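Local coordinates for protein putative beta-glucosidase (Bifidobacterium adolescentis, PDB 5WAB) that hydrolyses beta-glucosidic linkages as a family 3 glycoside hydrolase, and may also release terminal arabinopyranosyl residues from ginsenosides, at residues A[586-597]-A[620-629]; A[636-646]-A[658-668]. All blocks are in the same frame, centred on the assembly; numbering follows the deposited sequence.

Contact 1: residues A[586-597]-A[620-629]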
loop_
_atom_site.group_PDB
_atom_site.type_symbol
_atom_site.label_atom_id
_atom_site.label_comp_id
_atom_site.label_asym_id
_atom_site.label_seq_id
_atom_site.Cartn_x
_atom_site.Cartn_y
_atom_site.Cartn_z
ATOM N N VAL A 586 5.448 -11.369 12.955
ATOM C CA VAL A 586 5.383 -11.222 14.403
ATOM C C VAL A 586 4.172 -10.365 14.737
ATOM O O VAL A 586 4.016 -9.265 14.194
ATOM C CB VAL A 586 6.668 -10.598 14.980
ATOM C CG1 VAL A 586 6.505 -10.328 16.473
ATOM C CG2 VAL A 586 7.861 -11.504 14.724
ATOM N N TYR A 587 3.309 -10.881 15.608
ATOM C CA TYR A 587 2.144 -10.166 16.105
ATOM C C TYR A 587 2.269 -9.965 17.608
ATOM O O TYR A 587 2.911 -10.757 18.302
ATOM C CB TYR A 587 0.849 -10.930 15.781
ATOM C CG TYR A 587 0.580 -11.078 14.300
ATOM C CD1 TYR A 587 1.209 -12.061 13.553
ATOM C CD2 TYR A 587 -0.318 -10.241 13.655
ATOM C CE1 TYR A 587 0.968 -12.195 12.205
ATOM C CE2 TYR A 587 -0.565 -10.368 12.309
ATOM C CZ TYR A 587 0.080 -11.345 11.588
ATOM O OH TYR A 587 -0.169 -11.470 10.243
ATOM N N VAL A 588 1.670 -8.891 18.112
ATOM C CA VAL A 588 1.626 -8.628 19.546
ATOM C C VAL A 588 0.183 -8.770 20.000
ATOM O O VAL A 588 -0.700 -8.051 19.516
ATOM C CB VAL A 588 2.188 -7.242 19.898
ATOM C CG1 VAL A 588 1.843 -6.883 21.336
ATOM C CG2 VAL A 588 3.698 -7.223 19.695
ATOM N N ALA A 589 -0.054 -9.694 20.932
ATOM C CA ALA A 589 -1.389 -9.944 21.468
ATOM C C ALA A 589 -1.451 -9.426 22.897
ATOM O O ALA A 589 -0.986 -10.105 23.826
ATOM C CB ALA A 589 -1.735 -11.436 21.420
ATOM N N PRO A 590 -2.011 -8.245 23.126
ATOM C CA PRO A 590 -2.006 -7.665 24.467
ATOM C C PRO A 590 -3.119 -8.227 25.331
ATOM O O PRO A 590 -4.150 -8.701 24.849
ATOM C CB PRO A 590 -2.222 -6.172 24.200
ATOM C CG PRO A 590 -3.058 -6.163 22.959
ATOM C CD PRO A 590 -2.606 -7.336 22.131
ATOM N N GLY A 591 -2.891 -8.160 26.639
ATOM C CA GLY A 591 -3.914 -8.522 27.590
ATOM C C GLY A 591 -4.983 -7.459 27.714
ATOM O O GLY A 591 -4.978 -6.442 27.020
ATOM N N LYS A 592 -5.954 -7.739 28.587
ATOM C CA LYS A 592 -7.046 -6.808 28.832
ATOM C C LYS A 592 -6.490 -5.448 29.233
ATOM O O LYS A 592 -5.682 -5.343 30.158
ATOM C CB LYS A 592 -7.976 -7.355 29.920
ATOM C CG LYS A 592 -9.148 -6.431 30.224
ATOM C CD LYS A 592 -10.032 -6.224 29.002
ATOM C CE LYS A 592 -11.186 -5.254 29.261
ATOM N NZ LYS A 592 -12.123 -5.720 30.331
ATOM N N ALA A 593 -6.937 -4.406 28.538
ATOM C CA ALA A 593 -6.431 -3.054 28.727
ATOM C C ALA A 593 -7.575 -2.104 29.054
ATOM O O ALA A 593 -8.755 -2.453 28.965
ATOM C CB ALA A 593 -5.676 -2.562 27.484
ATOM N N ALA A 594 -7.208 -0.876 29.432
ATOM C CA ALA A 594 -8.197 0.147 29.741
ATOM C C ALA A 594 -8.959 0.609 28.513
ATOM O O ALA A 594 -9.979 1.289 28.659
ATOM C CB ALA A 594 -7.528 1.349 30.408
ATOM N N VAL A 595 -8.480 0.282 27.315
ATOM C CA VAL A 595 -9.168 0.603 26.074
ATOM C C VAL A 595 -9.369 -0.679 25.277
ATOM O O VAL A 595 -8.703 -1.694 25.500
ATOM C CB VAL A 595 -8.404 1.649 25.232
ATOM C CG1 VAL A 595 -8.191 2.919 26.038
ATOM C CG2 VAL A 595 -7.067 1.080 24.763
ATOM N N ALA A 596 -10.315 -0.616 24.342
ATOM C CA ALA A 596 -10.554 -1.725 23.430
ATOM C C ALA A 596 -9.400 -1.850 22.442
ATOM O O ALA A 596 -8.954 -0.854 21.860
ATOM C CB ALA A 596 -11.872 -1.522 22.688
ATOM N N ARG A 597 -8.902 -3.071 22.268
ATOM C CA ARG A 597 -7.780 -3.348 21.387
ATOM C C ARG A 597 -8.037 -4.629 20.607
ATOM O O ARG A 597 -8.669 -5.559 21.123
ATOM C CB ARG A 597 -6.466 -3.480 22.173
ATOM C CG ARG A 597 -6.162 -2.299 23.088
ATOM C CD ARG A 597 -4.694 -2.273 23.459
ATOM N NE ARG A 597 -3.861 -2.099 22.275
ATOM C CZ ARG A 597 -2.538 -2.180 22.279
ATOM N NH1 ARG A 597 -1.897 -2.437 23.409
ATOM N NH2 ARG A 597 -1.859 -2.013 21.152
ATOM N N PHE A 620 13.812 -9.929 15.623
ATOM C CA PHE A 620 12.869 -8.823 15.553
ATOM C C PHE A 620 13.043 -7.955 16.790
ATOM O O PHE A 620 13.057 -8.468 17.912
ATOM C CB PHE A 620 11.419 -9.324 15.478
ATOM C CG PHE A 620 11.144 -10.279 14.338
ATOM C CD1 PHE A 620 10.673 -9.815 13.119
ATOM C CD2 PHE A 620 11.328 -11.645 14.498
ATOM C CE1 PHE A 620 10.409 -10.693 12.080
ATOM C CE2 PHE A 620 11.063 -12.525 13.464
ATOM C CZ PHE A 620 10.601 -12.048 12.255
ATOM N N ASP A 621 13.192 -6.649 16.581
ATOM C CA ASP A 621 13.149 -5.680 17.667
ATOM C C ASP A 621 11.711 -5.211 17.850
ATOM O O ASP A 621 11.034 -4.872 16.875
ATOM C CB ASP A 621 14.060 -4.488 17.367
ATOM C CG ASP A 621 15.523 -4.773 17.665
ATOM O OD1 ASP A 621 15.809 -5.633 18.526
ATOM O OD2 ASP A 621 16.391 -4.130 17.038
ATOM N N LEU A 622 11.247 -5.194 19.095
ATOM C CA LEU A 622 9.908 -4.719 19.440
ATOM C C LEU A 622 10.073 -3.523 20.368
ATOM O O LEU A 622 10.285 -3.694 21.572
ATOM C CB LEU A 622 9.081 -5.824 20.093
ATOM C CG LEU A 622 8.717 -7.023 19.216
ATOM C CD1 LEU A 622 7.922 -8.072 19.996
ATOM C CD2 LEU A 622 7.935 -6.554 17.994
ATOM N N ASP A 623 9.988 -2.314 19.816
ATOM C CA ASP A 623 10.153 -1.123 20.633
ATOM C C ASP A 623 8.889 -0.877 21.456
ATOM O O ASP A 623 7.933 -1.659 21.430
ATOM C CB ASP A 623 10.485 0.087 19.760
ATOM C CG ASP A 623 9.417 0.374 18.705
ATOM O OD1 ASP A 623 8.294 -0.165 18.792
ATOM O OD2 ASP A 623 9.707 1.153 17.774
ATOM N N GLU A 624 8.879 0.237 22.189
ATOM C CA GLU A 624 7.725 0.549 23.026
ATOM C C GLU A 624 6.455 0.724 22.198
ATOM O O GLU A 624 5.358 0.416 22.678
ATOM C CB GLU A 624 8.008 1.794 23.860
ATOM C CG GLU A 624 9.150 1.616 24.841
ATOM C CD GLU A 624 9.349 2.836 25.722
ATOM O OE1 GLU A 624 8.672 3.861 25.483
ATOM O OE2 GLU A 624 10.184 2.772 26.652
ATOM N N ARG A 625 6.577 1.236 20.969
ATOM C CA ARG A 625 5.412 1.403 20.108
ATOM C C ARG A 625 4.804 0.073 19.666
ATOM O O ARG A 625 3.644 0.047 19.239
ATOM C CB ARG A 625 5.777 2.248 18.889
ATOM C CG ARG A 625 5.851 3.752 19.166
ATOM C CD ARG A 625 4.455 4.354 19.328
ATOM N NE ARG A 625 3.658 4.191 18.114
ATOM C CZ ARG A 625 3.668 5.036 17.088
ATOM N NH1 ARG A 625 4.429 6.126 17.127
ATOM N NH2 ARG A 625 2.914 4.789 16.023
ATOM N N ALA A 626 5.544 -1.033 19.764
ATOM C CA ALA A 626 4.954 -2.330 19.458
ATOM C C ALA A 626 3.941 -2.761 20.507
ATOM O O ALA A 626 3.165 -3.688 20.254
ATOM C CB ALA A 626 6.039 -3.398 19.330
ATOM N N PHE A 627 3.948 -2.124 21.681
ATOM C CA PHE A 627 3.063 -2.476 22.784
ATOM C C PHE A 627 2.166 -1.325 23.217
ATOM O O PHE A 627 1.460 -1.452 24.224
ATOM C CB PHE A 627 3.881 -2.956 23.988
ATOM C CG PHE A 627 4.813 -4.091 23.673
ATOM C CD1 PHE A 627 4.355 -5.398 23.671
ATOM C CD2 PHE A 627 6.149 -3.852 23.398
ATOM C CE1 PHE A 627 5.204 -6.441 23.382
ATOM C CE2 PHE A 627 7.006 -4.892 23.110
ATOM C CZ PHE A 627 6.533 -6.190 23.102
ATOM N N ALA A 628 2.156 -0.216 22.487
ATOM C CA ALA A 628 1.497 1.001 22.937
ATOM C C ALA A 628 0.259 1.299 22.103
ATOM O O ALA A 628 0.282 1.193 20.873
ATOM C CB ALA A 628 2.453 2.193 22.869
ATOM N N TYR A 629 -0.809 1.711 22.774
ATOM C CA TYR A 629 -1.978 2.253 22.105
ATOM C C TYR A 629 -2.015 3.759 22.306
ATOM O O TYR A 629 -1.316 4.309 23.157
ATOM C CB TYR A 629 -3.276 1.614 22.623
ATOM C CG TYR A 629 -3.517 1.744 24.121
ATOM C CD1 TYR A 629 -4.065 2.903 24.666
ATOM C CD2 TYR A 629 -3.206 0.697 24.989
ATOM C CE1 TYR A 629 -4.293 3.018 26.029
ATOM C CE2 TYR A 629 -3.427 0.805 26.354
ATOM C CZ TYR A 629 -3.970 1.968 26.867
ATOM O OH TYR A 629 -4.200 2.075 28.219
#
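Strand 586-590 faces strand 620-622 across a sandwich rather than within one sheet: their axes pass 9.9 Å apart at 28°, and the two segments meet through side chains without sharing backbone hydrogen bonds. Val586 and Val588 both point across. CG2 of Val586 sits squarely over the Phe620 ring, 3.4 Å from its centroid, a CH-pi contact, while CG1 looks to CD2 of Leu622. That division follows from chi1 of 174°, which sends CG1 opposite the backbone N and leaves CG2 beside it, next to the ring. Val588 straddles the carbonyl of Ala626 with its two methyls, and its CG1 meets CD1 of Phe627 at 3.7 Å. The CB of Phe627 points away, but the ring swings back to make that contact.

Farther on, loop 591-597 wraps round Tyr629. CG2 of Val595 lies over the centre of the tyrosine ring, 3.5 Å from its centroid, a second CH-pi contact. CD of Arg597 comes within 3.7 Å of CD2 of Tyr629. The guanidinium, turned 63° from the ring plane, has CB of Tyr629 over one face and CG of Pro590 over the other. At its edge NH1 comes to 3.6 Å from O of Phe627, a long polar approach. The phenol OH is hydrogen-bonded to ND1 of His638, on the neighbouring strand 636-639, and to OE1 of Glu640 just after it.

The chemistry is that of a beta-sandwich interior in the fibronectin type III-like domain: one methyl-on-ring contact joins the two sheets and a second fastens the loop to Tyr629, and polar groups enter at the loop end, where the flat arginine is held by carbon above and below.

Contact 2: residues A[636-646]-A[658-668]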
loop_
_atom_site.group_PDB
_atom_site.type_symbol
_atom_site.label_atom_id
_atom_site.label_comp_id
_atom_site.label_asym_id
_atom_site.label_seq_id
_atom_site.Cartn_x
_atom_site.Cartn_y
_atom_site.Cartn_z
ATOM N N ASP A 636 -1.455 10.876 24.139
ATOM C CA ASP A 636 -0.119 10.379 23.844
ATOM C C ASP A 636 -0.167 8.859 23.806
ATOM O O ASP A 636 -1.133 8.238 24.259
ATOM C CB ASP A 636 0.901 10.870 24.882
ATOM C CG ASP A 636 2.339 10.781 24.392
ATOM O OD1 ASP A 636 2.561 10.299 23.259
ATOM O OD2 ASP A 636 3.247 11.222 25.136
ATOM N N TRP A 637 0.883 8.269 23.247
ATOM C CA TRP A 637 1.026 6.823 23.296
ATOM C C TRP A 637 1.194 6.364 24.741
ATOM O O TRP A 637 1.706 7.095 25.592
ATOM C CB TRP A 637 2.217 6.385 22.442
ATOM C CG TRP A 637 2.025 6.732 20.997
ATOM C CD1 TRP A 637 2.573 7.785 20.323
ATOM C CD2 TRP A 637 1.190 6.042 20.055
ATOM N NE1 TRP A 637 2.148 7.781 19.015
ATOM C CE2 TRP A 637 1.295 6.726 18.826
ATOM C CE3 TRP A 637 0.371 4.908 20.130
ATOM C CZ2 TRP A 637 0.609 6.314 17.678
ATOM C CZ3 TRP A 637 -0.309 4.497 18.987
ATOM C CH2 TRP A 637 -0.182 5.199 17.778
ATOM N N HIS A 638 0.725 5.150 25.026
ATOM C CA HIS A 638 0.764 4.619 26.383
ATOM C C HIS A 638 1.037 3.124 26.337
ATOM O O HIS A 638 0.298 2.377 25.690
ATOM C CB HIS A 638 -0.548 4.900 27.129
ATOM C CG HIS A 638 -0.548 4.421 28.550
ATOM N ND1 HIS A 638 -1.525 3.592 29.059
ATOM C CD2 HIS A 638 0.325 4.637 29.563
ATOM C CE1 HIS A 638 -1.262 3.331 30.328
ATOM N NE2 HIS A 638 -0.143 3.950 30.657
ATOM N N VAL A 639 2.095 2.695 27.023
ATOM C CA VAL A 639 2.366 1.283 27.260
ATOM C C VAL A 639 1.842 0.961 28.651
ATOM O O VAL A 639 2.309 1.525 29.649
ATOM C CB VAL A 639 3.860 0.946 27.132
ATOM C CG1 VAL A 639 4.087 -0.521 27.419
ATOM C CG2 VAL A 639 4.361 1.260 25.739
ATOM N N GLU A 640 0.849 0.081 28.704
ATOM C CA GLU A 640 0.210 -0.320 29.947
ATOM C C GLU A 640 0.935 -1.516 30.553
ATOM O O GLU A 640 1.330 -2.444 29.842
ATOM C CB GLU A 640 -1.261 -0.641 29.667
ATOM C CG GLU A 640 -2.189 -0.581 30.856
ATOM C CD GLU A 640 -3.640 -0.776 30.457
ATOM O OE1 GLU A 640 -4.115 -0.052 29.555
ATOM O OE2 GLU A 640 -4.304 -1.661 31.032
ATOM N N ALA A 641 1.112 -1.489 31.871
ATOM C CA ALA A 641 1.770 -2.596 32.552
ATOM C C ALA A 641 0.944 -3.867 32.431
ATOM O O ALA A 641 -0.287 -3.837 32.505
ATOM C CB ALA A 641 1.990 -2.267 34.025
ATOM N N GLY A 642 1.624 -4.980 32.221
ATOM C CA GLY A 642 0.970 -6.267 32.164
ATOM C C GLY A 642 1.662 -7.179 31.169
ATOM O O GLY A 642 2.754 -6.894 30.686
ATOM N N GLU A 643 0.984 -8.278 30.858
ATOM C CA GLU A 643 1.544 -9.298 29.987
ATOM C C GLU A 643 1.131 -9.050 28.542
ATOM O O GLU A 643 -0.004 -8.653 28.259
ATOM C CB GLU A 643 1.100 -10.686 30.438
ATOM C CG GLU A 643 1.386 -10.944 31.900
ATOM C CD GLU A 643 1.033 -12.347 32.316
ATOM O OE1 GLU A 643 0.066 -12.892 31.754
ATOM O OE2 GLU A 643 1.688 -12.886 33.233
ATOM N N TYR A 644 2.068 -9.284 27.633
ATOM C CA TYR A 644 1.839 -9.167 26.203
ATOM C C TYR A 644 2.331 -10.446 25.551
ATOM O O TYR A 644 3.450 -10.890 25.822
ATOM C CB TYR A 644 2.569 -7.961 25.603
ATOM C CG TYR A 644 2.103 -6.620 26.122
ATOM C CD1 TYR A 644 2.537 -6.136 27.346
ATOM C CD2 TYR A 644 1.234 -5.830 25.381
ATOM C CE1 TYR A 644 2.119 -4.912 27.821
ATOM C CE2 TYR A 644 0.812 -4.602 25.848
ATOM C CZ TYR A 644 1.261 -4.152 27.068
ATOM O OH TYR A 644 0.845 -2.937 27.546
ATOM N N THR A 645 1.502 -11.034 24.697
ATOM C CA THR A 645 1.864 -12.267 24.015
ATOM C C THR A 645 2.483 -11.925 22.668
ATOM O O THR A 645 1.878 -11.209 21.862
ATOM C CB THR A 645 0.649 -13.174 23.824
ATOM O OG1 THR A 645 0.180 -13.637 25.097
ATOM C CG2 THR A 645 1.030 -14.372 22.977
ATOM N N VAL A 646 3.702 -12.405 22.441
ATOM C CA VAL A 646 4.376 -12.266 21.158
ATOM C C VAL A 646 4.123 -13.537 20.362
ATOM O O VAL A 646 4.436 -14.640 20.827
ATOM C CB VAL A 646 5.880 -12.011 21.336
ATOM C CG1 VAL A 646 6.550 -11.895 19.985
ATOM C CG2 VAL A 646 6.104 -10.752 22.152
ATOM N N VAL A 658 4.494 -19.016 20.479
ATOM C CA VAL A 658 4.147 -17.828 21.245
ATOM C C VAL A 658 5.002 -17.801 22.503
ATOM O O VAL A 658 5.565 -18.813 22.925
ATOM C CB VAL A 658 2.645 -17.765 21.607
ATOM C CG1 VAL A 658 1.792 -17.748 20.352
ATOM C CG2 VAL A 658 2.264 -18.929 22.507
ATOM N N ALA A 659 5.113 -16.611 23.085
ATOM C CA ALA A 659 5.830 -16.417 24.335
ATOM C C ALA A 659 5.298 -15.154 24.990
ATOM O O ALA A 659 4.962 -14.190 24.301
ATOM C CB ALA A 659 7.341 -16.316 24.113
ATOM N N VAL A 660 5.223 -15.168 26.315
ATOM C CA VAL A 660 4.631 -14.081 27.081
ATOM C C VAL A 660 5.745 -13.229 27.671
ATOM O O VAL A 660 6.702 -13.755 28.251
ATOM C CB VAL A 660 3.706 -14.622 28.185
ATOM C CG1 VAL A 660 3.180 -13.487 29.054
ATOM C CG2 VAL A 660 2.560 -15.412 27.574
ATOM N N VAL A 661 5.635 -11.914 27.502
ATOM C CA VAL A 661 6.518 -10.969 28.168
ATOM C C VAL A 661 5.673 -10.058 29.044
ATOM O O VAL A 661 4.522 -9.739 28.724
ATOM C CB VAL A 661 7.361 -10.150 27.170
ATOM C CG1 VAL A 661 8.259 -11.070 26.397
ATOM C CG2 VAL A 661 6.468 -9.371 26.220
ATOM N N THR A 662 6.253 -9.648 30.165
ATOM C CA THR A 662 5.606 -8.758 31.120
ATOM C C THR A 662 6.342 -7.421 31.117
ATOM O O THR A 662 7.546 -7.370 31.391
ATOM C CB THR A 662 5.606 -9.380 32.515
ATOM O OG1 THR A 662 5.007 -10.681 32.452
ATOM C CG2 THR A 662 4.813 -8.515 33.486
ATOM N N LEU A 663 5.632 -6.352 30.781
ATOM C CA LEU A 663 6.217 -5.023 30.710
ATOM C C LEU A 663 5.848 -4.200 31.941
ATOM O O LEU A 663 4.873 -4.485 32.634
ATOM C CB LEU A 663 5.758 -4.305 29.442
ATOM C CG LEU A 663 6.000 -5.059 28.138
ATOM C CD1 LEU A 663 5.616 -4.179 26.964
ATOM C CD2 LEU A 663 7.443 -5.527 28.026
ATOM N N ASP A 664 6.658 -3.168 32.211
ATOM C CA ASP A 664 6.468 -2.352 33.410
ATOM C C ASP A 664 5.421 -1.259 33.241
ATOM O O ASP A 664 4.901 -0.766 34.247
ATOM C CB ASP A 664 7.775 -1.679 33.834
ATOM C CG ASP A 664 8.926 -2.647 33.964
ATOM O OD1 ASP A 664 8.682 -3.869 34.063
ATOM O OD2 ASP A 664 10.081 -2.171 34.000
ATOM N N GLY A 665 5.091 -0.880 32.016
ATOM C CA GLY A 665 4.339 0.352 31.807
ATOM C C GLY A 665 5.246 1.567 31.752
ATOM O O GLY A 665 6.329 1.604 32.339
ATOM N N ASP A 666 4.784 2.596 31.045
ATOM C CA ASP A 666 5.614 3.774 30.796
ATOM C C ASP A 666 5.560 4.809 31.907
ATOM O O ASP A 666 6.192 5.857 31.778
ATOM C CB ASP A 666 5.242 4.423 29.455
ATOM C CG ASP A 666 3.780 4.790 29.365
ATOM O OD1 ASP A 666 3.131 4.976 30.415
ATOM O OD2 ASP A 666 3.276 4.908 28.234
ATOM N N GLY A 667 4.802 4.557 32.971
ATOM C CA GLY A 667 4.811 5.436 34.118
ATOM C C GLY A 667 4.044 6.732 33.981
ATOM O O GLY A 667 4.094 7.549 34.907
ATOM N N LYS A 668 3.328 6.951 32.878
ATOM C CA LYS A 668 2.579 8.193 32.712
ATOM C C LYS A 668 1.477 8.304 33.759
ATOM O O LYS A 668 0.661 7.393 33.923
ATOM C CB LYS A 668 1.992 8.295 31.302
ATOM C CG LYS A 668 3.026 8.466 30.194
ATOM C CD LYS A 668 2.351 8.669 28.843
ATOM C CE LYS A 668 3.373 8.754 27.717
ATOM N NZ LYS A 668 4.038 7.457 27.426
HETATM O O HOH W 1 3.193 -11.250 34.820
#
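Leu663 and Tyr644 meet at the apolar centre, crossing at about a right angle, with CD1 of Leu663 at 3.7 Å from CD1 of the tyrosine ring. CG1 of Val639 reaches the same leucine methyl, and along the same face Val661 and Val646 touch through their CG2 methyls; Val558 of strand 551-560 packs against both valines. Beneath this layer runs the antiparallel ladder of hairpin strands 642-648 and 654-663. Its straightest rung is Val661 N to Tyr644 O, 2.9 Å at 176°; the rung from Gly642 N to Leu663 O is weak. The other face is more open: Glu643 and Thr662 lie side by side, and a water bridges OE2 of Glu643 and OG1 of Thr662.

Past the ladder, the chain after 663 turns along strand 636-639, and Asp666 N bonds to Val639 O. The Asp666 carboxylate answers in return. Its OD2 takes Val639 N at 2.8 Å and Lys668 NZ, also at 2.8 Å, from opposite faces of its plane, the lysine contact being a salt bridge. OD1 accepts from Lys668 N, an Asx turn. With chi1 at 56°, CG lies between the backbone N and carbonyl carbon, which folds the carboxylate back over its own turn. Lys668 NZ also donates to Trp637 O at 3.0 Å. Replacing Asp666 by alanine removes both oxygens, and is likely to leave Val639 N without its acceptor, the lysine without its salt bridge, and the 666-668 turn without its Asx bond.

One carboxylate thus ties the tail beyond the hairpin to strand 636-639, and the lysine it neutralises probably also makes it a poorer base.

Overall arrangement
The centres of contacts 1 and 2 lie about 7 Å apart, and contact 1 closes along the chain before contact 2 opens. Both belong to the fibronectin type III-like part of this three-domain family 3 enzyme. They share two sheets: strands 580-590 and 642-648 are neighbours in the four-stranded one, joined where Ala589 N approaches Thr645 O at 2.6 Å, and strands 628-631 and 636-639 pair in a small antiparallel sheet. Contact 1 spans the sandwich, whereas contact 2 zips up a hairpin whose outer strand, 654-663, ends the larger sheet. Arg625, in a cation-pi contact with Trp637, also forms a salt bridge with Glu185, linking this domain to the TIM-barrel-type N-terminal domain.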